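Local atomic coordinates of NADH:ubiquinone oxidoreductase, Na translocating, C subunit (Parabacteroides distasonis, PDB entry 3LWX), a protein that belongs to the C subunits of sodium-translocating oxidoreductase complexes and contains a domain of the FMN-binding family. Residues 104-118 with 130-144. Residues are numbered along the deposited sequence; the frame is centred on the assembly and turned at random. Where two conformers were deposited one is given.
Sequences VDSDKNTIYGADFSH and SKPVFSNEFKGKKIF
F116 packs against two phenylalanines of 130-144, and these three rings form an aromatic cluster between the outermost sheet strand 111-118 and the short helical run 132-138. F134, with CG anti to its own N (chi1 180°), brings the edge atom CE2 to 3.7 Å from F116 CD2, an offset edge-to-face pair with planes at 61°. The F138 ring meets F116 obliquely and receives F116 CZ over one face; M183 and L184 of helix 174-196 and L89 of strand 82-92 extend this apolar core. Nearer the start of the strand, I111 lays CB and CG2 against the F138 carbonyl oxygen, and A114 turns its methyl toward F138 CB.

Polar contacts lie at both ends. S130 OG gives its proton to F116 O (2.8 Å), approaching from outside the carbonyl plane, and lies at the edge of the H118 imidazole, whose ND1 is engaged by the backbone N of E121. At the other end, N109 holds its amide against the backbone of 143-144: OD1 accepts from F144 N (2.8 Å), the donor tilted 18° from the amide plane, with the F144 ring edge alongside, while ND2 makes a weak bond to F144 O. The N109 carbonyl takes I143 N. Extended K142 runs across N109 and places CE 3.4 Å from T110 OG1, a hydroxyl that donates to D107 OD2; D107 OD1 accepts from T110 N (an Asx motif) and, from above the carboxylate plane, from N109 N (an Asx turn).

Between them, I111 N points straight at K141 O (2.8 Å) and G140 N bonds I111 O, so the F138-K141 type II turn docks on the strand edge. Directional bonds at 109-111 probably set the loop's register, whereas the less directional ring cluster packs 132-138 against strand 111-118 and helix 174-196.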
ATOM      1  N   VAL A 104      -1.938   6.195  -5.550  1.00  6.17           N
ATOM      2  CA  VAL A 104      -2.964   7.024  -6.132  1.00  6.19           C
ATOM      3  C   VAL A 104      -2.378   7.923  -7.221  1.00  6.67           C
ATOM      4  O   VAL A 104      -1.180   8.236  -7.241  1.00  7.21           O
ATOM      5  CB  VAL A 104      -3.716   7.888  -5.078  1.00  6.72           C
ATOM      6  CG1 VAL A 104      -4.510   7.004  -4.114  1.00  7.66           C
ATOM      7  CG2 VAL A 104      -2.773   8.805  -4.298  1.00  8.20           C
ATOM      8  N   ASP A 105      -3.271   8.314  -8.118  1.00  6.98           N
ATOM      9  CA  ASP A 105      -2.990   9.247  -9.185  1.00  7.48           C
ATOM     10  C   ASP A 105      -2.693  10.641  -8.627  1.00  7.69           C
ATOM     11  O   ASP A 105      -2.776  10.896  -7.425  1.00  7.66           O
ATOM     12  CB  ASP A 105      -4.187   9.317 -10.121  1.00  8.18           C
ATOM     13  CG  ASP A 105      -4.408   8.045 -10.929  1.00  8.93           C
ATOM     14  OD1 ASP A 105      -3.454   7.267 -11.144  1.00  9.99           O
ATOM     15  OD2 ASP A 105      -5.555   7.845 -11.381  1.00 10.88           O
ATOM     16  N   SER A 106      -2.378  11.569  -9.522  1.00  8.31           N
ATOM     17  CA  SER A 106      -1.997  12.917  -9.104  0.70  9.13           C
ATOM     18  C   SER A 106      -3.121  13.671  -8.400  1.00  8.83           C
ATOM     19  O   SER A 106      -2.856  14.637  -7.686  1.00 10.14           O
ATOM     20  CB  SER A 106      -1.481  13.715 -10.297  0.70  9.71           C
ATOM     21  OG  SER A 106      -2.519  13.946 -11.229  0.70 11.29           O
ATOM     22  N   ASP A 107      -4.367  13.224  -8.580  1.00  8.37           N
ATOM     23  CA  ASP A 107      -5.510  13.802  -7.856  1.00  8.22           C
ATOM     24  C   ASP A 107      -5.548  13.417  -6.365  1.00  7.98           C
ATOM     25  O   ASP A 107      -6.420  13.875  -5.637  1.00  8.31           O
ATOM     26  CB  ASP A 107      -6.853  13.450  -8.519  1.00  8.90           C
ATOM     27  CG  ASP A 107      -7.253  11.973  -8.417  1.00  8.28           C
ATOM     28  OD1 ASP A 107      -6.477  11.134  -7.913  1.00  7.53           O
ATOM     29  OD2 ASP A 107      -8.399  11.673  -8.841  1.00  9.67           O
ATOM     30  N   LYS A 108      -4.622  12.568  -5.918  1.00  7.47           N
ATOM     31  CA  LYS A 108      -4.548  12.170  -4.510  1.00  7.56           C
ATOM     32  C   LYS A 108      -5.872  11.541  -4.053  1.00  7.52           C
ATOM     33  O   LYS A 108      -6.283  11.695  -2.905  1.00  9.38           O
ATOM     34  CB  LYS A 108      -4.067  13.320  -3.609  1.00  7.64           C
ATOM     35  CG  LYS A 108      -2.623  13.700  -3.935  1.00  8.58           C
ATOM     36  CD  LYS A 108      -1.979  14.609  -2.906  1.00  8.55           C
ATOM     37  CE  LYS A 108      -2.617  15.968  -2.794  1.00  8.86           C
ATOM     38  NZ  LYS A 108      -1.934  16.786  -1.751  1.00  9.74           N
ATOM     39  N   ASN A 109      -6.476  10.749  -4.941  1.00  7.01           N
ATOM     40  CA  ASN A 109      -7.783  10.163  -4.668  1.00  6.99           C
ATOM     41  C   ASN A 109      -8.018   8.839  -5.395  1.00  6.91           C
ATOM     42  O   ASN A 109      -8.417   7.846  -4.778  1.00  7.43           O
ATOM     43  CB  ASN A 109      -8.897  11.166  -5.035  1.00  7.39           C
ATOM     44  CG  ASN A 109     -10.267  10.739  -4.518  1.00  8.05           C
ATOM     45  OD1 ASN A 109     -10.364   9.908  -3.626  1.00  9.31           O
ATOM     46  ND2 ASN A 109     -11.332  11.308  -5.079  1.00  9.97           N
ATOM     47  N   THR A 110      -7.780   8.840  -6.705  1.00  7.11           N
ATOM     48  CA  THR A 110      -8.045   7.689  -7.538  1.00  6.88           C
ATOM     49  C   THR A 110      -6.903   6.694  -7.434  1.00  6.99           C
ATOM     50  O   THR A 110      -5.751   7.024  -7.678  1.00  7.84           O
ATOM     51  CB  THR A 110      -8.233   8.096  -8.998  1.00  7.26           C
ATOM     52  OG1 THR A 110      -9.241   9.102  -9.096  1.00  8.86           O
ATOM     53  CG2 THR A 110      -8.625   6.901  -9.842  1.00  9.64           C
ATOM     54  N   ILE A 111      -7.217   5.451  -7.098  1.00  6.76           N
ATOM     55  CA  ILE A 111      -6.209   4.424  -6.938  1.00  6.49           C
ATOM     56  C   ILE A 111      -5.647   3.995  -8.284  1.00  6.74           C
ATOM     57  O   ILE A 111      -6.379   3.710  -9.237  1.00  7.82           O
ATOM     58  CB  ILE A 111      -6.775   3.226  -6.142  1.00  6.97           C
ATOM     59  CG1 ILE A 111      -7.074   3.676  -4.704  1.00  7.83           C
ATOM     60  CG2 ILE A 111      -5.806   2.030  -6.130  1.00  7.36           C
ATOM     61  CD1 ILE A 111      -8.117   2.826  -3.961  1.00 10.08           C
ATOM     62  N   TYR A 112      -4.319   3.929  -8.351  1.00  6.42           N
ATOM     63  CA  TYR A 112      -3.571   3.533  -9.541  1.00  7.00           C
ATOM     64  C   TYR A 112      -3.162   2.041  -9.480  1.00  6.48           C
ATOM     65  O   TYR A 112      -3.157   1.341 -10.510  1.00  7.55           O
ATOM     66  CB  TYR A 112      -2.346   4.446  -9.690  1.00  7.07           C
ATOM     67  CG  TYR A 112      -1.477   4.164 -10.880  1.00  8.02           C
ATOM     68  CD1 TYR A 112      -1.953   4.290 -12.171  1.00  9.60           C
ATOM     69  CD2 TYR A 112      -0.161   3.786 -10.706  1.00  8.55           C
ATOM     70  CE1 TYR A 112      -1.126   4.032 -13.275  1.00 11.42           C
ATOM     71  CE2 TYR A 112       0.688   3.547 -11.795  1.00 11.03           C
ATOM     72  CZ  TYR A 112       0.200   3.664 -13.084  1.00 11.04           C
ATOM     73  OH  TYR A 112       1.015   3.427 -14.173  1.00 14.91           O
ATOM     74  N   GLY A 113      -2.849   1.542  -8.293  1.00  7.04           N
ATOM     75  CA  GLY A 113      -2.497   0.134  -8.119  1.00  6.50           C
ATOM     76  C   GLY A 113      -2.391  -0.189  -6.650  1.00  6.02           C
ATOM     77  O   GLY A 113      -2.465   0.692  -5.799  1.00  6.64           O
ATOM     78  N   ALA A 114      -2.163  -1.467  -6.350  1.00  6.04           N
ATOM     79  CA  ALA A 114      -2.130  -1.951  -4.984  1.00  6.50           C
ATOM     80  C   ALA A 114      -1.376  -3.269  -4.917  1.00  6.18           C
ATOM     81  O   ALA A 114      -1.320  -4.010  -5.905  1.00  7.38           O
ATOM     82  CB  ALA A 114      -3.554  -2.152  -4.476  1.00  8.01           C
ATOM     83  N   ASP A 115      -0.838  -3.558  -3.737  1.00  6.20           N
ATOM     84  CA  ASP A 115      -0.167  -4.825  -3.452  1.00  5.85           C
ATOM     85  C   ASP A 115      -0.431  -5.159  -1.996  1.00  6.47           C
ATOM     86  O   ASP A 115      -0.286  -4.285  -1.139  1.00  6.99           O
ATOM     87  CB  ASP A 115       1.343  -4.728  -3.676  1.00  6.97           C
ATOM     88  CG  ASP A 115       2.031  -6.080  -3.627  1.00  6.54           C
ATOM     89  OD1 ASP A 115       1.709  -6.900  -4.515  1.00  8.03           O
ATOM     90  OD2 ASP A 115       2.882  -6.304  -2.742  1.00  8.26           O
ATOM     91  N   PHE A 116      -0.767  -6.418  -1.714  1.00  6.09           N
ATOM     92  CA  PHE A 116      -1.030  -6.851  -0.349  1.00  6.11           C
ATOM     93  C   PHE A 116      -0.180  -8.065  -0.015  1.00  6.88           C
ATOM     94  O   PHE A 116      -0.046  -8.979  -0.835  1.00  7.82           O
ATOM     95  CB  PHE A 116      -2.519  -7.178  -0.144  1.00  6.86           C
ATOM     96  CG  PHE A 116      -3.436  -6.030  -0.485  1.00  6.76           C
ATOM     97  CD1 PHE A 116      -3.631  -4.986   0.397  1.00  8.81           C
ATOM     98  CD2 PHE A 116      -4.081  -5.980  -1.698  1.00  8.11           C
ATOM     99  CE1 PHE A 116      -4.453  -3.923   0.080  1.00  8.91           C
ATOM    100  CE2 PHE A 116      -4.897  -4.911  -2.021  1.00  9.12           C
ATOM    101  CZ  PHE A 116      -5.078  -3.896  -1.134  1.00  8.15           C
ATOM    102  N   SER A 117       0.277  -8.092   1.231  1.00  6.95           N
ATOM    103  CA  SER A 117       1.126  -9.138   1.746  1.00  7.15           C
ATOM    104  C   SER A 117       0.643  -9.601   3.115  1.00  7.45           C
ATOM    105  O   SER A 117      -0.155  -8.943   3.781  1.00  7.51           O
ATOM    106  CB  SER A 117       2.566  -8.653   1.871  1.00  8.08           C
ATOM    107  OG  SER A 117       3.127  -8.362   0.603  1.00  8.74           O
ATOM    108  N   HIS A 118       1.170 -10.738   3.552  1.00  7.81           N
ATOM    109  CA  HIS A 118       0.776 -11.310   4.829  1.00  7.85           C
ATOM    110  C   HIS A 118       1.848 -12.255   5.335  1.00  8.72           C
ATOM    111  O   HIS A 118       2.662 -12.786   4.578  1.00  9.55           O
ATOM    112  CB  HIS A 118      -0.543 -12.074   4.694  1.00  7.83           C
ATOM    113  CG  HIS A 118      -0.453 -13.200   3.725  1.00  8.15           C
ATOM    114  ND1 HIS A 118      -0.121 -14.484   4.105  1.00  8.72           N
ATOM    115  CD2 HIS A 118      -0.523 -13.203   2.369  1.00  9.52           C
ATOM    116  CE1 HIS A 118      -0.034 -15.232   3.022  1.00  9.25           C
ATOM    117  NE2 HIS A 118      -0.264 -14.482   1.954  1.00 10.28           N
ATOM    118  N   SER A 130      -2.911 -11.621  -1.870  1.00  6.71           N
ATOM    119  CA  SER A 130      -1.648 -11.329  -2.536  1.00  7.49           C
ATOM    120  C   SER A 130      -1.662 -11.554  -4.042  1.00  8.14           C
ATOM    121  O   SER A 130      -0.653 -11.337  -4.695  1.00 10.51           O
ATOM    122  CB  SER A 130      -0.509 -12.133  -1.903  1.00  7.96           C
ATOM    123  OG  SER A 130      -0.288 -11.729  -0.571  1.00  9.15           O
ATOM    124  N   LYS A 131      -2.803 -11.927  -4.596  1.00  7.97           N
ATOM    125  CA  LYS A 131      -2.929 -12.223  -6.016  0.80  8.71           C
ATOM    126  C   LYS A 131      -3.541 -11.055  -6.776  1.00  7.87           C
ATOM    127  O   LYS A 131      -4.408 -10.340  -6.252  1.00  8.06           O
ATOM    128  CB  LYS A 131      -3.833 -13.443  -6.219  0.80 10.55           C
ATOM    129  CG  LYS A 131      -3.446 -14.690  -5.455  0.80 15.08           C
ATOM    130  CD  LYS A 131      -2.154 -15.310  -5.932  0.80 19.80           C
ATOM    131  CE  LYS A 131      -2.278 -15.832  -7.353  0.80 22.73           C
ATOM    132  N   PRO A 132      -3.152 -10.877  -8.049  1.00  8.55           N
ATOM    133  CA  PRO A 132      -3.725  -9.784  -8.846  1.00  9.62           C
ATOM    134  C   PRO A 132      -5.240  -9.836  -8.985  1.00  9.43           C
ATOM    135  O   PRO A 132      -5.869  -8.779  -9.110  1.00 10.19           O
ATOM    136  CB  PRO A 132      -3.043  -9.939 -10.211  1.00 11.77           C
ATOM    137  CG  PRO A 132      -1.806 -10.667  -9.952  1.00 12.58           C
ATOM    138  CD  PRO A 132      -2.012 -11.521  -8.734  1.00  9.85           C
ATOM    139  N   VAL A 133      -5.853 -11.014  -8.988  1.00  9.87           N
ATOM    140  CA  VAL A 133      -7.312 -11.056  -9.117  0.50 11.23           C
ATOM    141  C   VAL A 133      -7.960 -10.233  -7.994  1.00 10.33           C
ATOM    142  O   VAL A 133      -9.012  -9.621  -8.201  1.00 11.81           O
ATOM    143  CB  VAL A 133      -7.851 -12.510  -9.178  0.50 13.00           C
ATOM    144  CG1 VAL A 133      -7.597 -13.244  -7.880  0.50 13.87           C
ATOM    145  CG2 VAL A 133      -9.334 -12.512  -9.524  0.50 14.87           C
ATOM    146  N   PHE A 134      -7.333 -10.190  -6.820  1.00  8.87           N
ATOM    147  CA  PHE A 134      -7.839  -9.375  -5.735  1.00  8.14           C
ATOM    148  C   PHE A 134      -7.416  -7.905  -5.853  1.00  7.32           C
ATOM    149  O   PHE A 134      -8.246  -7.001  -5.831  1.00  8.30           O
ATOM    150  CB  PHE A 134      -7.377  -9.928  -4.394  1.00  9.09           C
ATOM    151  CG  PHE A 134      -7.865  -9.113  -3.203  1.00  8.38           C
ATOM    152  CD1 PHE A 134      -9.203  -9.116  -2.847  1.00  9.89           C
ATOM    153  CD2 PHE A 134      -6.992  -8.336  -2.454  1.00  7.46           C
ATOM    154  CE1 PHE A 134      -9.648  -8.351  -1.763  1.00  9.62           C
ATOM    155  CE2 PHE A 134      -7.433  -7.591  -1.377  1.00  8.07           C
ATOM    156  CZ  PHE A 134      -8.764  -7.596  -1.043  1.00  9.11           C
ATOM    157  N   SER A 135      -6.121  -7.671  -6.012  1.00  7.24           N
ATOM    158  CA  SER A 135      -5.621  -6.294  -5.961  1.00  7.73           C
ATOM    159  C   SER A 135      -6.016  -5.447  -7.168  1.00  7.32           C
ATOM    160  O   SER A 135      -6.185  -4.238  -7.041  1.00  8.01           O
ATOM    161  CB  SER A 135      -4.108  -6.290  -5.773  1.00  8.91           C
ATOM    162  OG  SER A 135      -3.443  -6.981  -6.814  1.00 10.81           O
ATOM    163  N   ASN A 136      -6.189  -6.074  -8.332  1.00  7.44           N
ATOM    164  CA  ASN A 136      -6.528  -5.309  -9.530  1.00  7.67           C
ATOM    165  C   ASN A 136      -7.860  -4.594  -9.413  1.00  7.64           C
ATOM    166  O   ASN A 136      -8.065  -3.576 -10.073  1.00  8.86           O
ATOM    167  CB  ASN A 136      -6.591  -6.192 -10.778  1.00  8.66           C
ATOM    168  CG  ASN A 136      -5.238  -6.623 -11.284  1.00 10.70           C
ATOM    169  OD1 ASN A 136      -4.204  -6.014 -10.987  1.00 12.81           O
ATOM    170  ND2 ASN A 136      -5.249  -7.655 -12.132  1.00 12.76           N
ATOM    171  N   GLU A 137      -8.763  -5.093  -8.573  1.00  7.67           N
ATOM    172  CA  GLU A 137     -10.080  -4.498  -8.409  0.50  7.73           C
ATOM    173  C   GLU A 137     -10.034  -3.098  -7.810  1.00  7.70           C
ATOM    174  O   GLU A 137     -10.989  -2.323  -7.955  1.00  8.69           O
ATOM    175  CB  GLU A 137     -10.943  -5.414  -7.539  0.50  8.26           C
ATOM    176  CG  GLU A 137     -11.284  -6.704  -8.237  0.50  9.39           C
ATOM    177  CD  GLU A 137     -12.056  -6.455  -9.508  0.50 10.78           C
ATOM    178  OE1 GLU A 137     -13.186  -5.923  -9.423  0.50 10.37           O
ATOM    179  OE2 GLU A 137     -11.524  -6.793 -10.592  0.50 11.76           O
ATOM    180  N   PHE A 138      -8.944  -2.771  -7.105  1.00  7.55           N
ATOM    181  CA  PHE A 138      -8.831  -1.449  -6.500  1.00  7.79           C
ATOM    182  C   PHE A 138      -8.557  -0.343  -7.513  1.00  7.45           C
ATOM    183  O   PHE A 138      -8.829   0.820  -7.252  1.00  7.39           O
ATOM    184  CB  PHE A 138      -7.755  -1.457  -5.403  1.00  7.74           C
ATOM    185  CG  PHE A 138      -8.162  -2.231  -4.172  1.00  7.84           C
ATOM    186  CD1 PHE A 138      -8.842  -1.616  -3.149  1.00  8.33           C
ATOM    187  CD2 PHE A 138      -7.893  -3.576  -4.064  1.00  7.57           C
ATOM    188  CE1 PHE A 138      -9.236  -2.306  -2.035  1.00  9.03           C
ATOM    189  CE2 PHE A 138      -8.282  -4.271  -2.957  1.00  8.82           C
ATOM    190  CZ  PHE A 138      -8.939  -3.636  -1.921  1.00  9.24           C
ATOM    191  N   LYS A 139      -8.018  -0.695  -8.671  1.00  7.96           N
ATOM    192  CA  LYS A 139      -7.676   0.302  -9.673  1.00  8.18           C
ATOM    193  C   LYS A 139      -8.907   1.091 -10.083  1.00  7.93           C
ATOM    194  O   LYS A 139      -9.930   0.511 -10.423  1.00  9.31           O
ATOM    195  CB  LYS A 139      -7.058  -0.385 -10.892  1.00  8.75           C
ATOM    196  CG  LYS A 139      -5.749  -1.109 -10.587  1.00  9.36           C
ATOM    197  CD  LYS A 139      -5.235  -1.885 -11.782  1.00 11.01           C
ATOM    198  CE  LYS A 139      -3.900  -2.520 -11.491  1.00 11.08           C
ATOM    199  NZ  LYS A 139      -3.304  -3.134 -12.738  1.00 14.93           N
ATOM    200  N   GLY A 140      -8.797   2.411 -10.046  1.00  7.58           N
ATOM    201  CA  GLY A 140      -9.893   3.279 -10.442  1.00  8.13           C
ATOM    202  C   GLY A 140     -10.859   3.633  -9.332  1.00  7.88           C
ATOM    203  O   GLY A 140     -11.695   4.504  -9.504  1.00  9.46           O
ATOM    204  N   LYS A 141     -10.772   2.943  -8.194  1.00  7.55           N
ATOM    205  CA  LYS A 141     -11.624   3.262  -7.055  0.80  7.28           C
ATOM    206  C   LYS A 141     -11.071   4.508  -6.356  1.00  7.23           C
ATOM    207  O   LYS A 141      -9.886   4.810  -6.467  1.00  8.53           O
ATOM    208  CB  LYS A 141     -11.707   2.078  -6.087  0.80  7.47           C
ATOM    209  CG  LYS A 141     -12.157   0.756  -6.700  0.80  9.35           C
ATOM    210  CD  LYS A 141     -13.543   0.812  -7.320  0.80 11.65           C
ATOM    211  CE  LYS A 141     -13.996  -0.592  -7.798  0.80 11.56           C
ATOM    212  NZ  LYS A 141     -13.253  -1.123  -8.979  0.80 12.84           N
ATOM    213  N   LYS A 142     -11.944   5.220  -5.656  1.00  6.98           N
ATOM    214  CA  LYS A 142     -11.598   6.467  -4.998  1.00  7.14           C
ATOM    215  C   LYS A 142     -11.681   6.336  -3.486  1.00  7.02           C
ATOM    216  O   LYS A 142     -12.594   5.719  -2.944  1.00  8.25           O
ATOM    217  CB  LYS A 142     -12.490   7.612  -5.496  1.00  7.93           C
ATOM    218  CG  LYS A 142     -12.155   8.045  -6.917  1.00  9.09           C
ATOM    219  CD  LYS A 142     -13.049   9.165  -7.405  1.00 10.91           C
ATOM    220  CE  LYS A 142     -12.590   9.710  -8.755  1.00 13.57           C
ATOM    221  NZ  LYS A 142     -13.461  10.810  -9.243  1.00 16.39           N
ATOM    222  N   ILE A 143     -10.727   6.970  -2.811  1.00  6.90           N
ATOM    223  CA  ILE A 143     -10.620   6.997  -1.354  0.50  7.64           C
ATOM    224  C   ILE A 143     -11.581   7.992  -0.711  1.00  6.59           C
ATOM    225  O   ILE A 143     -12.037   7.801   0.425  1.00  7.56           O
ATOM    226  CB  ILE A 143      -9.153   7.345  -0.952  0.50  8.08           C
ATOM    227  CG1 ILE A 143      -8.232   6.193  -1.352  0.50  8.89           C
ATOM    228  CG2 ILE A 143      -9.030   7.643   0.541  0.50  7.69           C
ATOM    229  CD1 ILE A 143      -6.740   6.504  -1.261  0.50  8.71           C
ATOM    230  N   PHE A 144     -11.846   9.081  -1.426  1.00  7.12           N
ATOM    231  CA  PHE A 144     -12.705  10.152  -0.977  1.00  7.50           C
ATOM    232  C   PHE A 144     -13.941  10.222  -1.860  1.00  7.95           C
ATOM    233  O   PHE A 144     -13.838  10.120  -3.088  1.00  9.54           O
ATOM    234  CB  PHE A 144     -11.996  11.513  -1.065  1.00  7.59           C
ATOM    235  CG  PHE A 144     -10.801  11.655  -0.171  1.00  8.37           C
ATOM    236  CD1 PHE A 144      -9.559  11.195  -0.575  1.00  9.28           C
ATOM    237  CD2 PHE A 144     -10.897  12.291   1.063  1.00  9.15           C
ATOM    238  CE1 PHE A 144      -8.442  11.344   0.241  1.00 10.56           C
ATOM    239  CE2 PHE A 144      -9.781  12.450   1.878  1.00 10.67           C
ATOM    240  CZ  PHE A 144      -8.552  11.967   1.468  1.00 11.38           C
TER
HETATM  241  O   HOH W   1      -2.861  -5.271  -8.731  1.00 15.46           O
HETATM  242  O   HOH W   2       1.476  -9.598  -3.951  1.00 13.41           O
HETATM  243  O   HOH W   3       2.204 -12.171   0.954  0.50 11.20           O